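Local coordinates for putative PII-like nitrogen regulatory protein (Shewanella baltica, PDB 3CE8) that is of unknown function but resembles PII nitrogen regulatory proteins in its trimeric ferredoxin-like fold, which makes a signalling or regulatory role possible, at residues F51-I56 and C79-M84; V27-N32 and R107-P112; L45-G50 and Q90-T95; V39-E44 and T95-V100. All blocks are in the same frame, centred on the assembly; numbering follows the deposited sequence.

Interaction 1 (F51-I56 and C79-M84); sequences FSLGNI and CKFEIM. With EDO (1,2-ethanediol), chain E.
Ser52 and Glu82 face each other as a hydrogen-bonded antiparallel pair: Ser52 N reaches Glu82 O at 2.9 Å, and Glu82 N returns a bond to Ser52 O. Gly54 and Lys80 repeat the pattern, with Lys80 N to Gly54 O at 2.6 Å. Between the two pairs, Leu53 lies beside the Phe81 ring and points the same way. Its CB sits over one face, 4.2 Å from the ring centroid, while CD2 touches Phe81 CE2 at 3.6 Å. Phe51 follows the same direction, its CD2 meeting the edge of the Phe81 ring. The torsion of Phe51 (chi1 58°), with CG between backbone N and carbonyl carbon, turns its ring toward Phe81; Phe51 CB rests against Ile83 CG1 at 3.9 Å. On the other face, the extended Lys80 chain runs past Ile56, whose CG1 touches Lys80 CB, and makes a long salt bridge to Glu82. An ethanediol donates to Glu82 O from O1. Beyond this shell, helix 35-42 covers the Phe51 and Phe81 face through Leu42, Ile38 and Val39; strand 23-31 pairs with the far side of 79-84, and a strand of the second subunit continues the sheet beyond Phe51-Leu53.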
loop_
_atom_site.group_PDB
_atom_site.type_symbol
_atom_site.label_atom_id
_atom_site.label_comp_id
_atom_site.label_asym_id
_atom_site.label_seq_id
_atom_site.Cartn_x
_atom_site.Cartn_y
_atom_site.Cartn_z
ATOM N N PHE A 51 -6.758 12.560 0.186
ATOM C CA PHE A 51 -5.570 11.707 0.514
ATOM C C PHE A 51 -5.800 10.896 1.758
ATOM O O PHE A 51 -6.751 11.125 2.491
ATOM C CB PHE A 51 -4.278 12.508 0.689
ATOM C CG PHE A 51 -4.354 13.572 1.753
ATOM C CD1 PHE A 51 -4.890 14.818 1.469
ATOM C CD2 PHE A 51 -3.893 13.324 3.039
ATOM C CE1 PHE A 51 -4.982 15.778 2.451
ATOM C CE2 PHE A 51 -3.979 14.290 4.024
ATOM C CZ PHE A 51 -4.516 15.516 3.731
ATOM N N SER A 52 -4.901 9.953 1.985
ATOM C CA SER A 52 -5.005 9.108 3.170
ATOM C C SER A 52 -3.718 9.074 3.932
ATOM O O SER A 52 -2.648 9.343 3.412
ATOM C CB SER A 52 -5.382 7.671 2.821
ATOM O OG SER A 52 -4.237 6.878 2.548
ATOM N N LEU A 53 -3.837 8.740 5.196
ATOM C CA LEU A 53 -2.652 8.620 6.045
ATOM C C LEU A 53 -2.809 7.601 7.148
ATOM O O LEU A 53 -3.847 7.456 7.750
ATOM C CB LEU A 53 -2.263 9.968 6.633
ATOM C CG LEU A 53 -3.075 10.579 7.736
ATOM C CD1 LEU A 53 -2.585 9.967 9.018
ATOM C CD2 LEU A 53 -2.838 12.068 7.753
ATOM N N GLY A 54 -1.749 6.853 7.345
ATOM C CA GLY A 54 -1.726 5.849 8.381
ATOM C C GLY A 54 -0.391 5.736 9.074
ATOM O O GLY A 54 0.634 6.156 8.562
ATOM N N ASN A 55 -0.424 5.162 10.253
ATOM C CA ASN A 55 0.786 4.907 11.032
ATOM C C ASN A 55 1.496 3.642 10.577
ATOM O O ASN A 55 0.877 2.610 10.374
ATOM C CB ASN A 55 0.457 4.798 12.529
ATOM C CG ASN A 55 0.215 6.162 13.177
ATOM O OD1 ASN A 55 0.718 7.214 12.712
ATOM N ND2 ASN A 55 -0.533 6.150 14.275
ATOM N N ILE A 56 2.799 3.753 10.371
ATOM C CA ILE A 56 3.649 2.581 10.075
ATOM C C ILE A 56 4.963 2.645 10.868
ATOM O O ILE A 56 5.401 3.691 11.334
ATOM C CB ILE A 56 3.931 2.311 8.534
ATOM C CG1 ILE A 56 4.604 3.511 7.863
ATOM C CG2 ILE A 56 2.654 1.819 7.770
ATOM C CD1 ILE A 56 6.030 3.675 8.276
ATOM N N CYS A 79 4.525 8.346 9.804
ATOM C CA CYS A 79 3.239 8.599 9.243
ATOM C C CYS A 79 3.345 8.350 7.751
ATOM O O CYS A 79 4.192 8.902 7.076
ATOM C CB CYS A 79 2.827 10.038 9.561
ATOM S SG CYS A 79 1.176 10.485 8.962
ATOM N N LYS A 80 2.483 7.480 7.257
ATOM C CA LYS A 80 2.463 7.125 5.854
ATOM C C LYS A 80 1.238 7.700 5.173
ATOM O O LYS A 80 0.069 7.345 5.443
ATOM C CB LYS A 80 2.518 5.605 5.681
ATOM C CG LYS A 80 2.494 5.062 4.243
ATOM C CD LYS A 80 2.211 3.547 4.290
ATOM C CE LYS A 80 2.095 2.845 2.962
ATOM N NZ LYS A 80 1.639 1.420 3.130
ATOM N N PHE A 81 1.585 8.597 4.264
ATOM C CA PHE A 81 0.647 9.312 3.422
ATOM C C PHE A 81 0.583 8.653 2.071
ATOM O O PHE A 81 1.591 8.222 1.521
ATOM C CB PHE A 81 1.109 10.760 3.171
ATOM C CG PHE A 81 0.955 11.702 4.369
ATOM C CD1 PHE A 81 1.964 11.833 5.307
ATOM C CD2 PHE A 81 -0.183 12.488 4.512
ATOM C CE1 PHE A 81 1.819 12.699 6.366
ATOM C CE2 PHE A 81 -0.330 13.340 5.582
ATOM C CZ PHE A 81 0.664 13.455 6.502
ATOM N N GLU A 82 -0.627 8.582 1.551
ATOM C CA GLU A 82 -0.865 8.119 0.187
ATOM C C GLU A 82 -1.725 9.154 -0.504
ATOM O O GLU A 82 -2.823 9.498 -0.037
ATOM C CB GLU A 82 -1.503 6.733 0.160
ATOM C CG GLU A 82 -0.561 5.667 0.671
ATOM C CD GLU A 82 -1.024 4.246 0.420
ATOM O OE1 GLU A 82 -2.137 3.999 -0.090
ATOM O OE2 GLU A 82 -0.229 3.354 0.715
ATOM N N ILE A 83 -1.168 9.656 -1.603
ATOM C CA ILE A 83 -1.729 10.761 -2.368
ATOM C C ILE A 83 -1.843 10.514 -3.870
ATOM O O ILE A 83 -0.887 10.552 -4.637
ATOM C CB ILE A 83 -0.870 12.026 -2.147
ATOM C CG1 ILE A 83 -0.643 12.229 -0.645
ATOM C CG2 ILE A 83 -1.490 13.283 -2.809
ATOM C CD1 ILE A 83 0.673 12.828 -0.374
HETATM N N MSE A 84 -3.069 10.241 -4.248
HETATM C CA MSE A 84 -3.437 10.043 -5.637
HETATM C C MSE A 84 -3.433 11.428 -6.262
HETATM O O MSE A 84 -3.967 12.393 -5.696
HETATM C CB MSE A 84 -4.824 9.401 -5.785
HETATM C CG MSE A 84 -5.166 9.059 -7.220
HETATM SE SE MSE A 84 -4.181 7.506 -7.781
HETATM C CE MSE A 84 -4.771 6.287 -6.394
HETATM C C1 EDO E . -5.556 8.225 -1.914
HETATM O O1 EDO E . -5.562 8.063 -0.491
HETATM C C2 EDO E . -6.720 9.083 -2.378
HETATM O O2 EDO E . -6.024 10.273 -2.690
#

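Interaction 2 (V27-N32 and R107-P112); sequences VLIAQN and RYWIMP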
loop_
_atom_site.group_PDB
_atom_site.type_symbol
_atom_site.label_atom_id
_atom_site.label_comp_id
_atom_site.label_asym_id
_atom_site.label_seq_id
_atom_site.Cartn_x
_atom_site.Cartn_y
_atom_site.Cartn_z
ATOM N N VAL A 27 3.483 7.874 -2.417
ATOM C CA VAL A 27 3.599 7.324 -1.055
ATOM C C VAL A 27 4.794 8.000 -0.432
ATOM O O VAL A 27 5.898 8.046 -0.994
ATOM C CB VAL A 27 3.803 5.805 -0.991
ATOM C CG1 VAL A 27 3.973 5.387 0.474
ATOM C CG2 VAL A 27 2.626 5.090 -1.662
ATOM N N LEU A 28 4.528 8.543 0.741
ATOM C CA LEU A 28 5.480 9.393 1.484
ATOM C C LEU A 28 5.561 8.966 2.941
ATOM O O LEU A 28 4.542 8.870 3.614
ATOM C CB LEU A 28 4.982 10.846 1.362
ATOM C CG LEU A 28 5.667 11.948 2.155
ATOM C CD1 LEU A 28 7.097 12.204 1.676
ATOM C CD2 LEU A 28 4.813 13.192 2.019
ATOM N N ILE A 29 6.775 8.651 3.389
ATOM C CA ILE A 29 7.024 8.216 4.773
ATOM C C ILE A 29 7.612 9.400 5.515
ATOM O O ILE A 29 8.804 9.679 5.430
ATOM C CB ILE A 29 7.956 6.982 4.850
ATOM C CG1 ILE A 29 7.420 5.868 3.948
ATOM C CG2 ILE A 29 8.092 6.480 6.262
ATOM C CD1 ILE A 29 5.953 5.611 4.147
ATOM N N ALA A 30 6.722 10.069 6.244
ATOM C CA ALA A 30 6.972 11.314 6.959
ATOM C C ALA A 30 7.115 11.129 8.441
ATOM O O ALA A 30 6.472 10.295 9.085
ATOM C CB ALA A 30 5.837 12.300 6.683
ATOM N N GLN A 31 7.944 11.980 8.999
ATOM C CA GLN A 31 8.193 11.936 10.437
ATOM C C GLN A 31 6.981 12.546 11.098
ATOM O O GLN A 31 6.320 13.389 10.528
ATOM C CB GLN A 31 9.484 12.665 10.779
ATOM C CG GLN A 31 10.558 12.444 9.698
ATOM C CD GLN A 31 11.940 12.773 10.176
ATOM O OE1 GLN A 31 12.340 12.351 11.265
ATOM N NE2 GLN A 31 12.702 13.501 9.351
ATOM N N ASN A 32 6.672 12.070 12.288
ATOM C CA ASN A 32 5.449 12.489 12.995
ATOM C C ASN A 32 5.337 13.978 13.277
ATOM O O ASN A 32 4.235 14.506 13.377
ATOM C CB ASN A 32 5.220 11.673 14.283
ATOM C CG ASN A 32 4.737 10.236 13.988
ATOM O OD1 ASN A 32 4.091 9.970 12.963
ATOM N ND2 ASN A 32 5.032 9.317 14.901
ATOM N N ARG A 107 11.222 9.831 2.912
ATOM C CA ARG A 107 11.265 8.871 1.828
ATOM C C ARG A 107 9.974 8.902 1.069
ATOM O O ARG A 107 8.914 9.164 1.621
ATOM C CB ARG A 107 11.544 7.453 2.294
ATOM C CG ARG A 107 13.008 7.119 2.194
ATOM C CD ARG A 107 13.227 5.606 2.195
ATOM N NE ARG A 107 14.306 5.231 1.288
ATOM C CZ ARG A 107 14.107 5.012 -0.012
ATOM N NH1 ARG A 107 12.873 5.145 -0.530
ATOM N NH2 ARG A 107 15.140 4.679 -0.788
ATOM N N TYR A 108 10.080 8.683 -0.228
ATOM C CA TYR A 108 8.871 8.593 -1.031
ATOM C C TYR A 108 9.050 7.708 -2.227
ATOM O O TYR A 108 10.157 7.365 -2.629
ATOM C CB TYR A 108 8.418 9.964 -1.528
ATOM C CG TYR A 108 9.225 10.457 -2.712
ATOM C CD1 TYR A 108 10.456 11.030 -2.539
ATOM C CD2 TYR A 108 8.754 10.328 -4.001
ATOM C CE1 TYR A 108 11.220 11.477 -3.626
ATOM C CE2 TYR A 108 9.502 10.764 -5.094
ATOM C CZ TYR A 108 10.733 11.338 -4.904
ATOM O OH TYR A 108 11.491 11.776 -5.979
ATOM N N TRP A 109 7.907 7.306 -2.738
ATOM C CA TRP A 109 7.833 6.565 -3.986
ATOM C C TRP A 109 6.506 6.795 -4.676
ATOM O O TRP A 109 5.564 7.240 -4.076
ATOM C CB TRP A 109 8.208 5.086 -3.859
ATOM C CG TRP A 109 7.396 4.316 -2.948
ATOM C CD1 TRP A 109 6.283 3.589 -3.244
ATOM C CD2 TRP A 109 7.639 4.143 -1.549
ATOM N NE1 TRP A 109 5.788 2.981 -2.084
ATOM C CE2 TRP A 109 6.595 3.317 -1.035
ATOM C CE3 TRP A 109 8.625 4.622 -0.669
ATOM C CZ2 TRP A 109 6.512 2.963 0.301
ATOM C CZ3 TRP A 109 8.542 4.261 0.679
ATOM C CH2 TRP A 109 7.488 3.436 1.145
ATOM N N ILE A 110 6.525 6.615 -5.991
ATOM C CA ILE A 110 5.368 6.876 -6.862
ATOM C C ILE A 110 5.084 5.618 -7.612
ATOM O O ILE A 110 5.979 4.979 -8.167
ATOM C CB ILE A 110 5.627 8.047 -7.880
ATOM C CG1 ILE A 110 6.038 9.345 -7.133
ATOM C CG2 ILE A 110 4.390 8.262 -8.723
ATOM C CD1 ILE A 110 6.237 10.537 -8.009
HETATM N N MSE A 111 3.824 5.225 -7.571
HETATM C CA MSE A 111 3.404 3.965 -8.180
HETATM C C MSE A 111 2.329 4.199 -9.182
HETATM O O MSE A 111 1.531 5.114 -9.045
HETATM C CB MSE A 111 2.848 3.035 -7.120
HETATM C CG MSE A 111 3.731 3.028 -5.904
HETATM SE SE MSE A 111 3.215 1.768 -4.566
HETATM C CE MSE A 111 3.659 0.194 -5.542
ATOM N N PRO A 112 2.302 3.355 -10.195
ATOM C CA PRO A 112 1.282 3.501 -11.177
ATOM C C PRO A 112 -0.022 2.921 -10.711
ATOM O O PRO A 112 -0.068 1.976 -9.892
ATOM C CB PRO A 112 1.826 2.698 -12.351
ATOM C CG PRO A 112 2.664 1.661 -11.733
ATOM C CD PRO A 112 3.200 2.227 -10.471
#
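Val27 lies over one face of the Trp109 indole, and this overlap dominates the side-chain contact. Val27 CB stands 3.8 Å from the centroid of the five-membered ring of Trp109, a CH-pi contact 20° off the ring normal, and Val27 CG1 reaches across to Trp109 CZ2 at 3.5 Å. The indole takes this place because Trp109 CG sits between its backbone N and carbonyl carbon (chi1 60°), which folds the ring back toward the neighbouring strand. Farther along, the six-membered ring meets Ile29, whose CG1 approaches Trp109 CH2 obliquely at 3.7 Å. Met111 CG touches the indole edge in its plane. On the opposite face of the sheet, Leu28 crosses Tyr108 at a slant, with Leu28 CD1 at 4.1 Å from Tyr108 CB; the phenol leads away, and its OH is hydrogen-bonded to Gln115 of the third subunit.

Between the two faces, Val27 N bonds to Trp109 O at 2.7 Å and Trp109 N answers to Val27 O. Ile29 N adds a bond to Arg107 O, whereas the return bond from Arg107 N is weak and bent. Strand 106-112 is one of the two outermost strands within its chain, and its other side pairs with a strand of the third subunit. Chemically, the contact joins firm backbone bonding to apolar cover: the contacts of Val27 and Ile29 with the indole are made by their carbon atoms, and its buried NE1 has no hydrogen-bond partner in the model, a polar cost that the packing over the ring would have to offset.

Interaction 3 (L45-G50 and Q90-T95); sequences LEFLSG and QAALLT. With EDO (1,2-ethanediol), chain E.
The connection between helix 35-42 and strand 50-60 contains a type I beta turn from Leu45 to Leu48, and apolar side chains of this turn pack on helix 90-100. Leu45 and Leu93 cross at about a right angle, their CD1 atoms meeting at 3.7 Å. Phe47 approaches the helix with the outer part of its ring: CE2 touches Ala92 CB at 3.9 Å, and CZ lies 4.1 Å from Leu93 CB. One face of the same ring is covered by Leu45 CB, 4.0 Å above its plane, so the turn covers one face of the ring while its outer atoms rest on the helix. Leu93 has CG opposite its backbone N (chi1 176°); this sends the branch toward the turn, where its CD1 lies 4.3 Å from Leu48 CD1. No hydrogen bond crosses the contact. The turn is closed internally by Leu48 N to Leu45 O at 3.2 Å, and the helix by its own backbone bonds. Leu48 and Leu93 also touch Leu42 and His85, joining the turn to the layer between helices and sheet. At the end of the loop, Gly50 O accepts a bond from ethanediol. The arrangement is that of an alpha-beta connection in a ferredoxin-like fold, tucked against the second helix.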
loop_
_atom_site.group_PDB
_atom_site.type_symbol
_atom_site.label_atom_id
_atom_site.label_comp_id
_atom_site.label_asym_id
_atom_site.label_seq_id
_atom_site.Cartn_x
_atom_site.Cartn_y
_atom_site.Cartn_z
ATOM N N LEU A 45 -3.713 22.123 -2.095
ATOM C CA LEU A 45 -3.449 21.753 -3.486
ATOM C C LEU A 45 -4.771 21.347 -4.172
ATOM O O LEU A 45 -5.384 20.311 -3.846
ATOM C CB LEU A 45 -2.381 20.653 -3.561
ATOM C CG LEU A 45 -0.959 21.064 -3.124
ATOM C CD1 LEU A 45 0.014 19.875 -3.025
ATOM C CD2 LEU A 45 -0.391 22.153 -4.054
ATOM N N GLU A 46 -5.195 22.204 -5.109
ATOM C CA GLU A 46 -6.473 22.062 -5.882
ATOM C C GLU A 46 -6.616 20.858 -6.783
ATOM O O GLU A 46 -7.708 20.462 -7.153
ATOM C CB GLU A 46 -6.774 23.292 -6.765
ATOM C CG GLU A 46 -7.592 24.344 -6.068
ATOM C CD GLU A 46 -7.809 25.568 -6.944
ATOM O OE1 GLU A 46 -6.919 25.877 -7.783
ATOM O OE2 GLU A 46 -8.851 26.244 -6.775
ATOM N N PHE A 47 -5.505 20.291 -7.159
ATOM C CA PHE A 47 -5.522 19.187 -8.107
ATOM C C PHE A 47 -5.668 17.880 -7.369
ATOM O O PHE A 47 -5.744 16.841 -7.988
ATOM C CB PHE A 47 -4.285 19.204 -9.028
ATOM C CG PHE A 47 -2.959 19.239 -8.293
ATOM C CD1 PHE A 47 -2.421 18.086 -7.744
ATOM C CD2 PHE A 47 -2.254 20.436 -8.170
ATOM C CE1 PHE A 47 -1.218 18.128 -7.073
ATOM C CE2 PHE A 47 -1.043 20.484 -7.504
ATOM C CZ PHE A 47 -0.524 19.335 -6.949
ATOM N N LEU A 48 -5.710 17.966 -6.042
ATOM C CA LEU A 48 -5.886 16.782 -5.156
ATOM C C LEU A 48 -7.360 16.703 -4.695
ATOM O O LEU A 48 -7.944 17.697 -4.255
ATOM C CB LEU A 48 -4.974 16.831 -3.928
ATOM C CG LEU A 48 -3.455 16.842 -4.093
ATOM C CD1 LEU A 48 -2.798 16.913 -2.711
ATOM C CD2 LEU A 48 -2.998 15.650 -4.869
ATOM N N SER A 49 -7.945 15.513 -4.785
ATOM C CA SER A 49 -9.383 15.314 -4.463
ATOM C C SER A 49 -9.553 14.757 -3.058
ATOM O O SER A 49 -10.655 14.738 -2.500
ATOM C CB SER A 49 -10.048 14.371 -5.484
ATOM O OG SER A 49 -9.321 13.129 -5.565
ATOM N N GLY A 50 -8.425 14.359 -2.499
ATOM C CA GLY A 50 -8.351 13.760 -1.171
ATOM C C GLY A 50 -7.068 12.960 -1.044
ATOM O O GLY A 50 -6.352 12.763 -2.018
ATOM N N GLN A 90 2.770 16.090 -10.862
ATOM C CA GLN A 90 3.773 15.433 -10.039
ATOM C C GLN A 90 4.816 16.411 -9.467
ATOM O O GLN A 90 5.122 16.377 -8.272
ATOM C CB GLN A 90 4.496 14.335 -10.834
ATOM C CG GLN A 90 5.417 13.469 -9.971
ATOM C CD GLN A 90 6.271 12.527 -10.796
ATOM O OE1 GLN A 90 5.807 11.485 -11.256
ATOM N NE2 GLN A 90 7.543 12.889 -10.968
ATOM N N ALA A 91 5.339 17.277 -10.324
ATOM C CA ALA A 91 6.373 18.251 -9.936
ATOM C C ALA A 91 5.792 19.176 -8.903
ATOM O O ALA A 91 6.366 19.407 -7.840
ATOM C CB ALA A 91 6.804 19.076 -11.080
ATOM N N ALA A 92 4.644 19.729 -9.260
ATOM C CA ALA A 92 3.938 20.672 -8.381
ATOM C C ALA A 92 3.790 20.070 -6.988
ATOM O O ALA A 92 4.032 20.749 -5.980
ATOM C CB ALA A 92 2.562 21.042 -8.953
ATOM N N LEU A 93 3.477 18.777 -6.961
ATOM C CA LEU A 93 3.199 18.065 -5.697
ATOM C C LEU A 93 4.468 17.825 -4.900
ATOM O O LEU A 93 4.519 18.079 -3.701
ATOM C CB LEU A 93 2.491 16.730 -5.951
ATOM C CG LEU A 93 2.201 15.799 -4.750
ATOM C CD1 LEU A 93 1.369 16.448 -3.662
ATOM C CD2 LEU A 93 1.540 14.524 -5.231
ATOM N N LEU A 94 5.516 17.417 -5.592
ATOM C CA LEU A 94 6.752 17.058 -4.912
ATOM C C LEU A 94 7.531 18.291 -4.453
ATOM O O LEU A 94 8.154 18.290 -3.376
ATOM C CB LEU A 94 7.628 16.153 -5.781
ATOM C CG LEU A 94 7.153 14.724 -6.117
ATOM C CD1 LEU A 94 8.164 14.053 -7.064
ATOM C CD2 LEU A 94 6.976 13.897 -4.890
ATOM N N THR A 95 7.508 19.339 -5.267
ATOM C CA THR A 95 8.202 20.592 -4.921
ATOM C C THR A 95 7.498 21.251 -3.719
ATOM O O THR A 95 8.134 21.846 -2.863
ATOM C CB THR A 95 8.272 21.586 -6.102
ATOM O OG1 THR A 95 6.961 21.781 -6.622
ATOM C CG2 THR A 95 9.144 21.071 -7.200
HETATM C C1 EDO E . -5.556 8.225 -1.914
HETATM O O1 EDO E . -5.562 8.063 -0.491
HETATM C C2 EDO E . -6.720 9.083 -2.378
HETATM O O2 EDO E . -6.024 10.273 -2.690
#

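Interaction 4 (V39-E44 and T95-V100); sequences VDTLIE and TALALV. With EDO (1,2-ethanediol), chain D.
Leu42 and Leu97 cross at about a right angle and touch through their CD2 atoms at 3.9 Å, the core of the apolar contact. Leu97 carries CG opposite its carbonyl carbon (chi1 -68°), and from there the end of the side chain leans toward helix 35-42. Its CD2 also lies 4.1 Å from Thr41 CG2. That methyl in turn meets Ala96 CB at 4.0 Å, where the small alanine lets the two helices come close; the nearest CA atoms, those of Thr41 and Leu97, are 7.0 Å apart. Thr41 OG1 faces the methyl Val100 CG1, which offers no hydrogen bond; the hydroxyl is hydrogen-bonded to Asp37 O, one turn back in its own helix.

Hydrogen bonding across the two segments is absent. The backbone carbonyl Thr41 O instead accepts from O1 of an ethanediol at 3.1 Å, which also lies against Glu44 CB.

Both leucines belong to the layer between helices and sheet. Leu42 packs on Phe51, Phe81 and Ile83 of strands 50-60 and 74-86, whereas Leu97 rests on Leu26 and Leu28 of strand 23-31 and on Ile38, so the two helices lie next to each other on one face of the sheet.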
loop_
_atom_site.group_PDB
_atom_site.type_symbol
_atom_site.label_atom_id
_atom_site.label_comp_id
_atom_site.label_asym_id
_atom_site.label_seq_id
_atom_site.Cartn_x
_atom_site.Cartn_y
_atom_site.Cartn_z
ATOM N N VAL A 39 -0.126 17.897 6.007
ATOM C CA VAL A 39 -1.577 17.876 5.813
ATOM C C VAL A 39 -2.010 19.234 5.295
ATOM O O VAL A 39 -2.827 19.347 4.391
ATOM C CB VAL A 39 -2.308 17.498 7.121
ATOM C CG1 VAL A 39 -3.809 17.910 7.099
ATOM C CG2 VAL A 39 -2.125 16.019 7.369
ATOM N N ASP A 40 -1.383 20.256 5.845
ATOM C CA ASP A 40 -1.706 21.634 5.513
ATOM C C ASP A 40 -1.393 21.950 4.080
ATOM O O ASP A 40 -2.102 22.698 3.415
ATOM C CB ASP A 40 -0.930 22.609 6.400
ATOM C CG ASP A 40 -1.483 22.679 7.828
ATOM O OD1 ASP A 40 -2.587 22.152 8.082
ATOM O OD2 ASP A 40 -0.818 23.276 8.697
ATOM N N THR A 41 -0.329 21.344 3.595
ATOM C CA THR A 41 0.133 21.602 2.236
ATOM C C THR A 41 -0.811 20.963 1.254
ATOM O O THR A 41 -1.213 21.569 0.263
ATOM C CB THR A 41 1.514 21.015 1.995
ATOM O OG1 THR A 41 2.478 21.798 2.700
ATOM C CG2 THR A 41 1.853 21.008 0.511
ATOM N N LEU A 42 -1.204 19.743 1.597
ATOM C CA LEU A 42 -1.986 18.904 0.706
ATOM C C LEU A 42 -3.366 19.456 0.537
ATOM O O LEU A 42 -3.900 19.483 -0.574
ATOM C CB LEU A 42 -2.067 17.461 1.229
ATOM C CG LEU A 42 -0.739 16.710 1.282
ATOM C CD1 LEU A 42 -0.837 15.426 2.058
ATOM C CD2 LEU A 42 -0.245 16.467 -0.157
ATOM N N ILE A 43 -3.938 19.920 1.645
ATOM C CA ILE A 43 -5.346 20.391 1.635
ATOM C C ILE A 43 -5.464 21.626 0.773
ATOM O O ILE A 43 -6.563 21.992 0.340
ATOM C CB ILE A 43 -5.983 20.700 3.053
ATOM C CG1 ILE A 43 -5.195 21.788 3.772
ATOM C CG2 ILE A 43 -6.117 19.447 3.922
ATOM C CD1 ILE A 43 -5.877 22.291 5.005
ATOM N N GLU A 44 -4.321 22.218 0.469
ATOM C CA GLU A 44 -4.312 23.500 -0.232
ATOM C C GLU A 44 -4.099 23.329 -1.738
ATOM O O GLU A 44 -4.285 24.235 -2.544
ATOM C CB GLU A 44 -3.238 24.379 0.397
ATOM C CG GLU A 44 -3.643 25.788 0.443
ATOM C CD GLU A 44 -4.955 25.959 1.235
ATOM O OE1 GLU A 44 -4.982 25.597 2.440
ATOM O OE2 GLU A 44 -5.958 26.458 0.656
ATOM N N THR A 95 7.508 19.339 -5.267
ATOM C CA THR A 95 8.202 20.592 -4.921
ATOM C C THR A 95 7.498 21.251 -3.719
ATOM O O THR A 95 8.134 21.846 -2.863
ATOM C CB THR A 95 8.272 21.586 -6.102
ATOM O OG1 THR A 95 6.961 21.781 -6.622
ATOM C CG2 THR A 95 9.144 21.071 -7.200
ATOM N N ALA A 96 6.181 21.099 -3.661
ATOM C CA ALA A 96 5.359 21.678 -2.562
ATOM C C ALA A 96 5.682 20.966 -1.263
ATOM O O ALA A 96 5.825 21.570 -0.193
ATOM C CB ALA A 96 3.877 21.558 -2.865
ATOM N N LEU A 97 5.791 19.648 -1.366
ATOM C CA LEU A 97 6.110 18.812 -0.180
ATOM C C LEU A 97 7.579 18.979 0.212
ATOM O O LEU A 97 7.923 19.013 1.383
ATOM C CB LEU A 97 5.781 17.361 -0.431
ATOM C CG LEU A 97 4.280 17.077 -0.564
ATOM C CD1 LEU A 97 4.129 15.705 -1.158
ATOM C CD2 LEU A 97 3.518 17.222 0.764
ATOM N N ALA A 98 8.411 19.199 -0.788
ATOM C CA ALA A 98 9.847 19.330 -0.562
ATOM C C ALA A 98 10.108 20.503 0.345
ATOM O O ALA A 98 11.157 20.571 1.016
ATOM C CB ALA A 98 10.600 19.492 -1.856
ATOM N N LEU A 99 9.130 21.407 0.400
ATOM C CA LEU A 99 9.277 22.619 1.220
ATOM C C LEU A 99 9.079 22.307 2.675
ATOM O O LEU A 99 9.793 22.836 3.533
ATOM C CB LEU A 99 8.259 23.706 0.862
ATOM C CG LEU A 99 8.509 24.788 -0.168
ATOM C CD1 LEU A 99 7.156 25.460 -0.460
ATOM C CD2 LEU A 99 9.507 25.768 0.349
ATOM N N VAL A 100 8.087 21.460 2.945
ATOM C CA VAL A 100 7.709 21.158 4.347
ATOM C C VAL A 100 8.756 20.271 4.996
ATOM O O VAL A 100 8.882 20.227 6.226
ATOM C CB VAL A 100 6.302 20.522 4.482
ATOM C CG1 VAL A 100 5.244 21.428 3.851
ATOM C CG2 VAL A 100 6.260 19.186 3.837
HETATM C C1 EDO D . 0.208 24.424 -1.325
HETATM O O1 EDO D . 0.118 24.354 0.102
HETATM C C2 EDO D . -0.907 25.216 -2.018
HETATM O O2 EDO D . -0.411 25.714 -3.257
#

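Overall arrangement
Interactions 1 and 2 lie in the same antiparallel sheet, their centres 8 Å apart, and are joined by the neighbouring strands 74-86 and 23-31: Cys79 N probably bonds to Ala30 O at 2.8 Å and Phe81 N to Leu28 O at 3.0 Å. Interactions 3 and 4, also 8 Å apart, lie in the layer of helices and connecting loop that packs on one face of the sheet, and share Thr95. Leu42 ties the layers together, its CD2 meeting Ile83 CD1 at 3.8 Å and Leu93 CD1 at 3.9 Å. One ethanediol bridges interactions 1 and 3 through Glu82 O and Gly50 O, and a phosphate lies about 3 Å from the Lys80 side chain; both probably come from the crystallisation liquor.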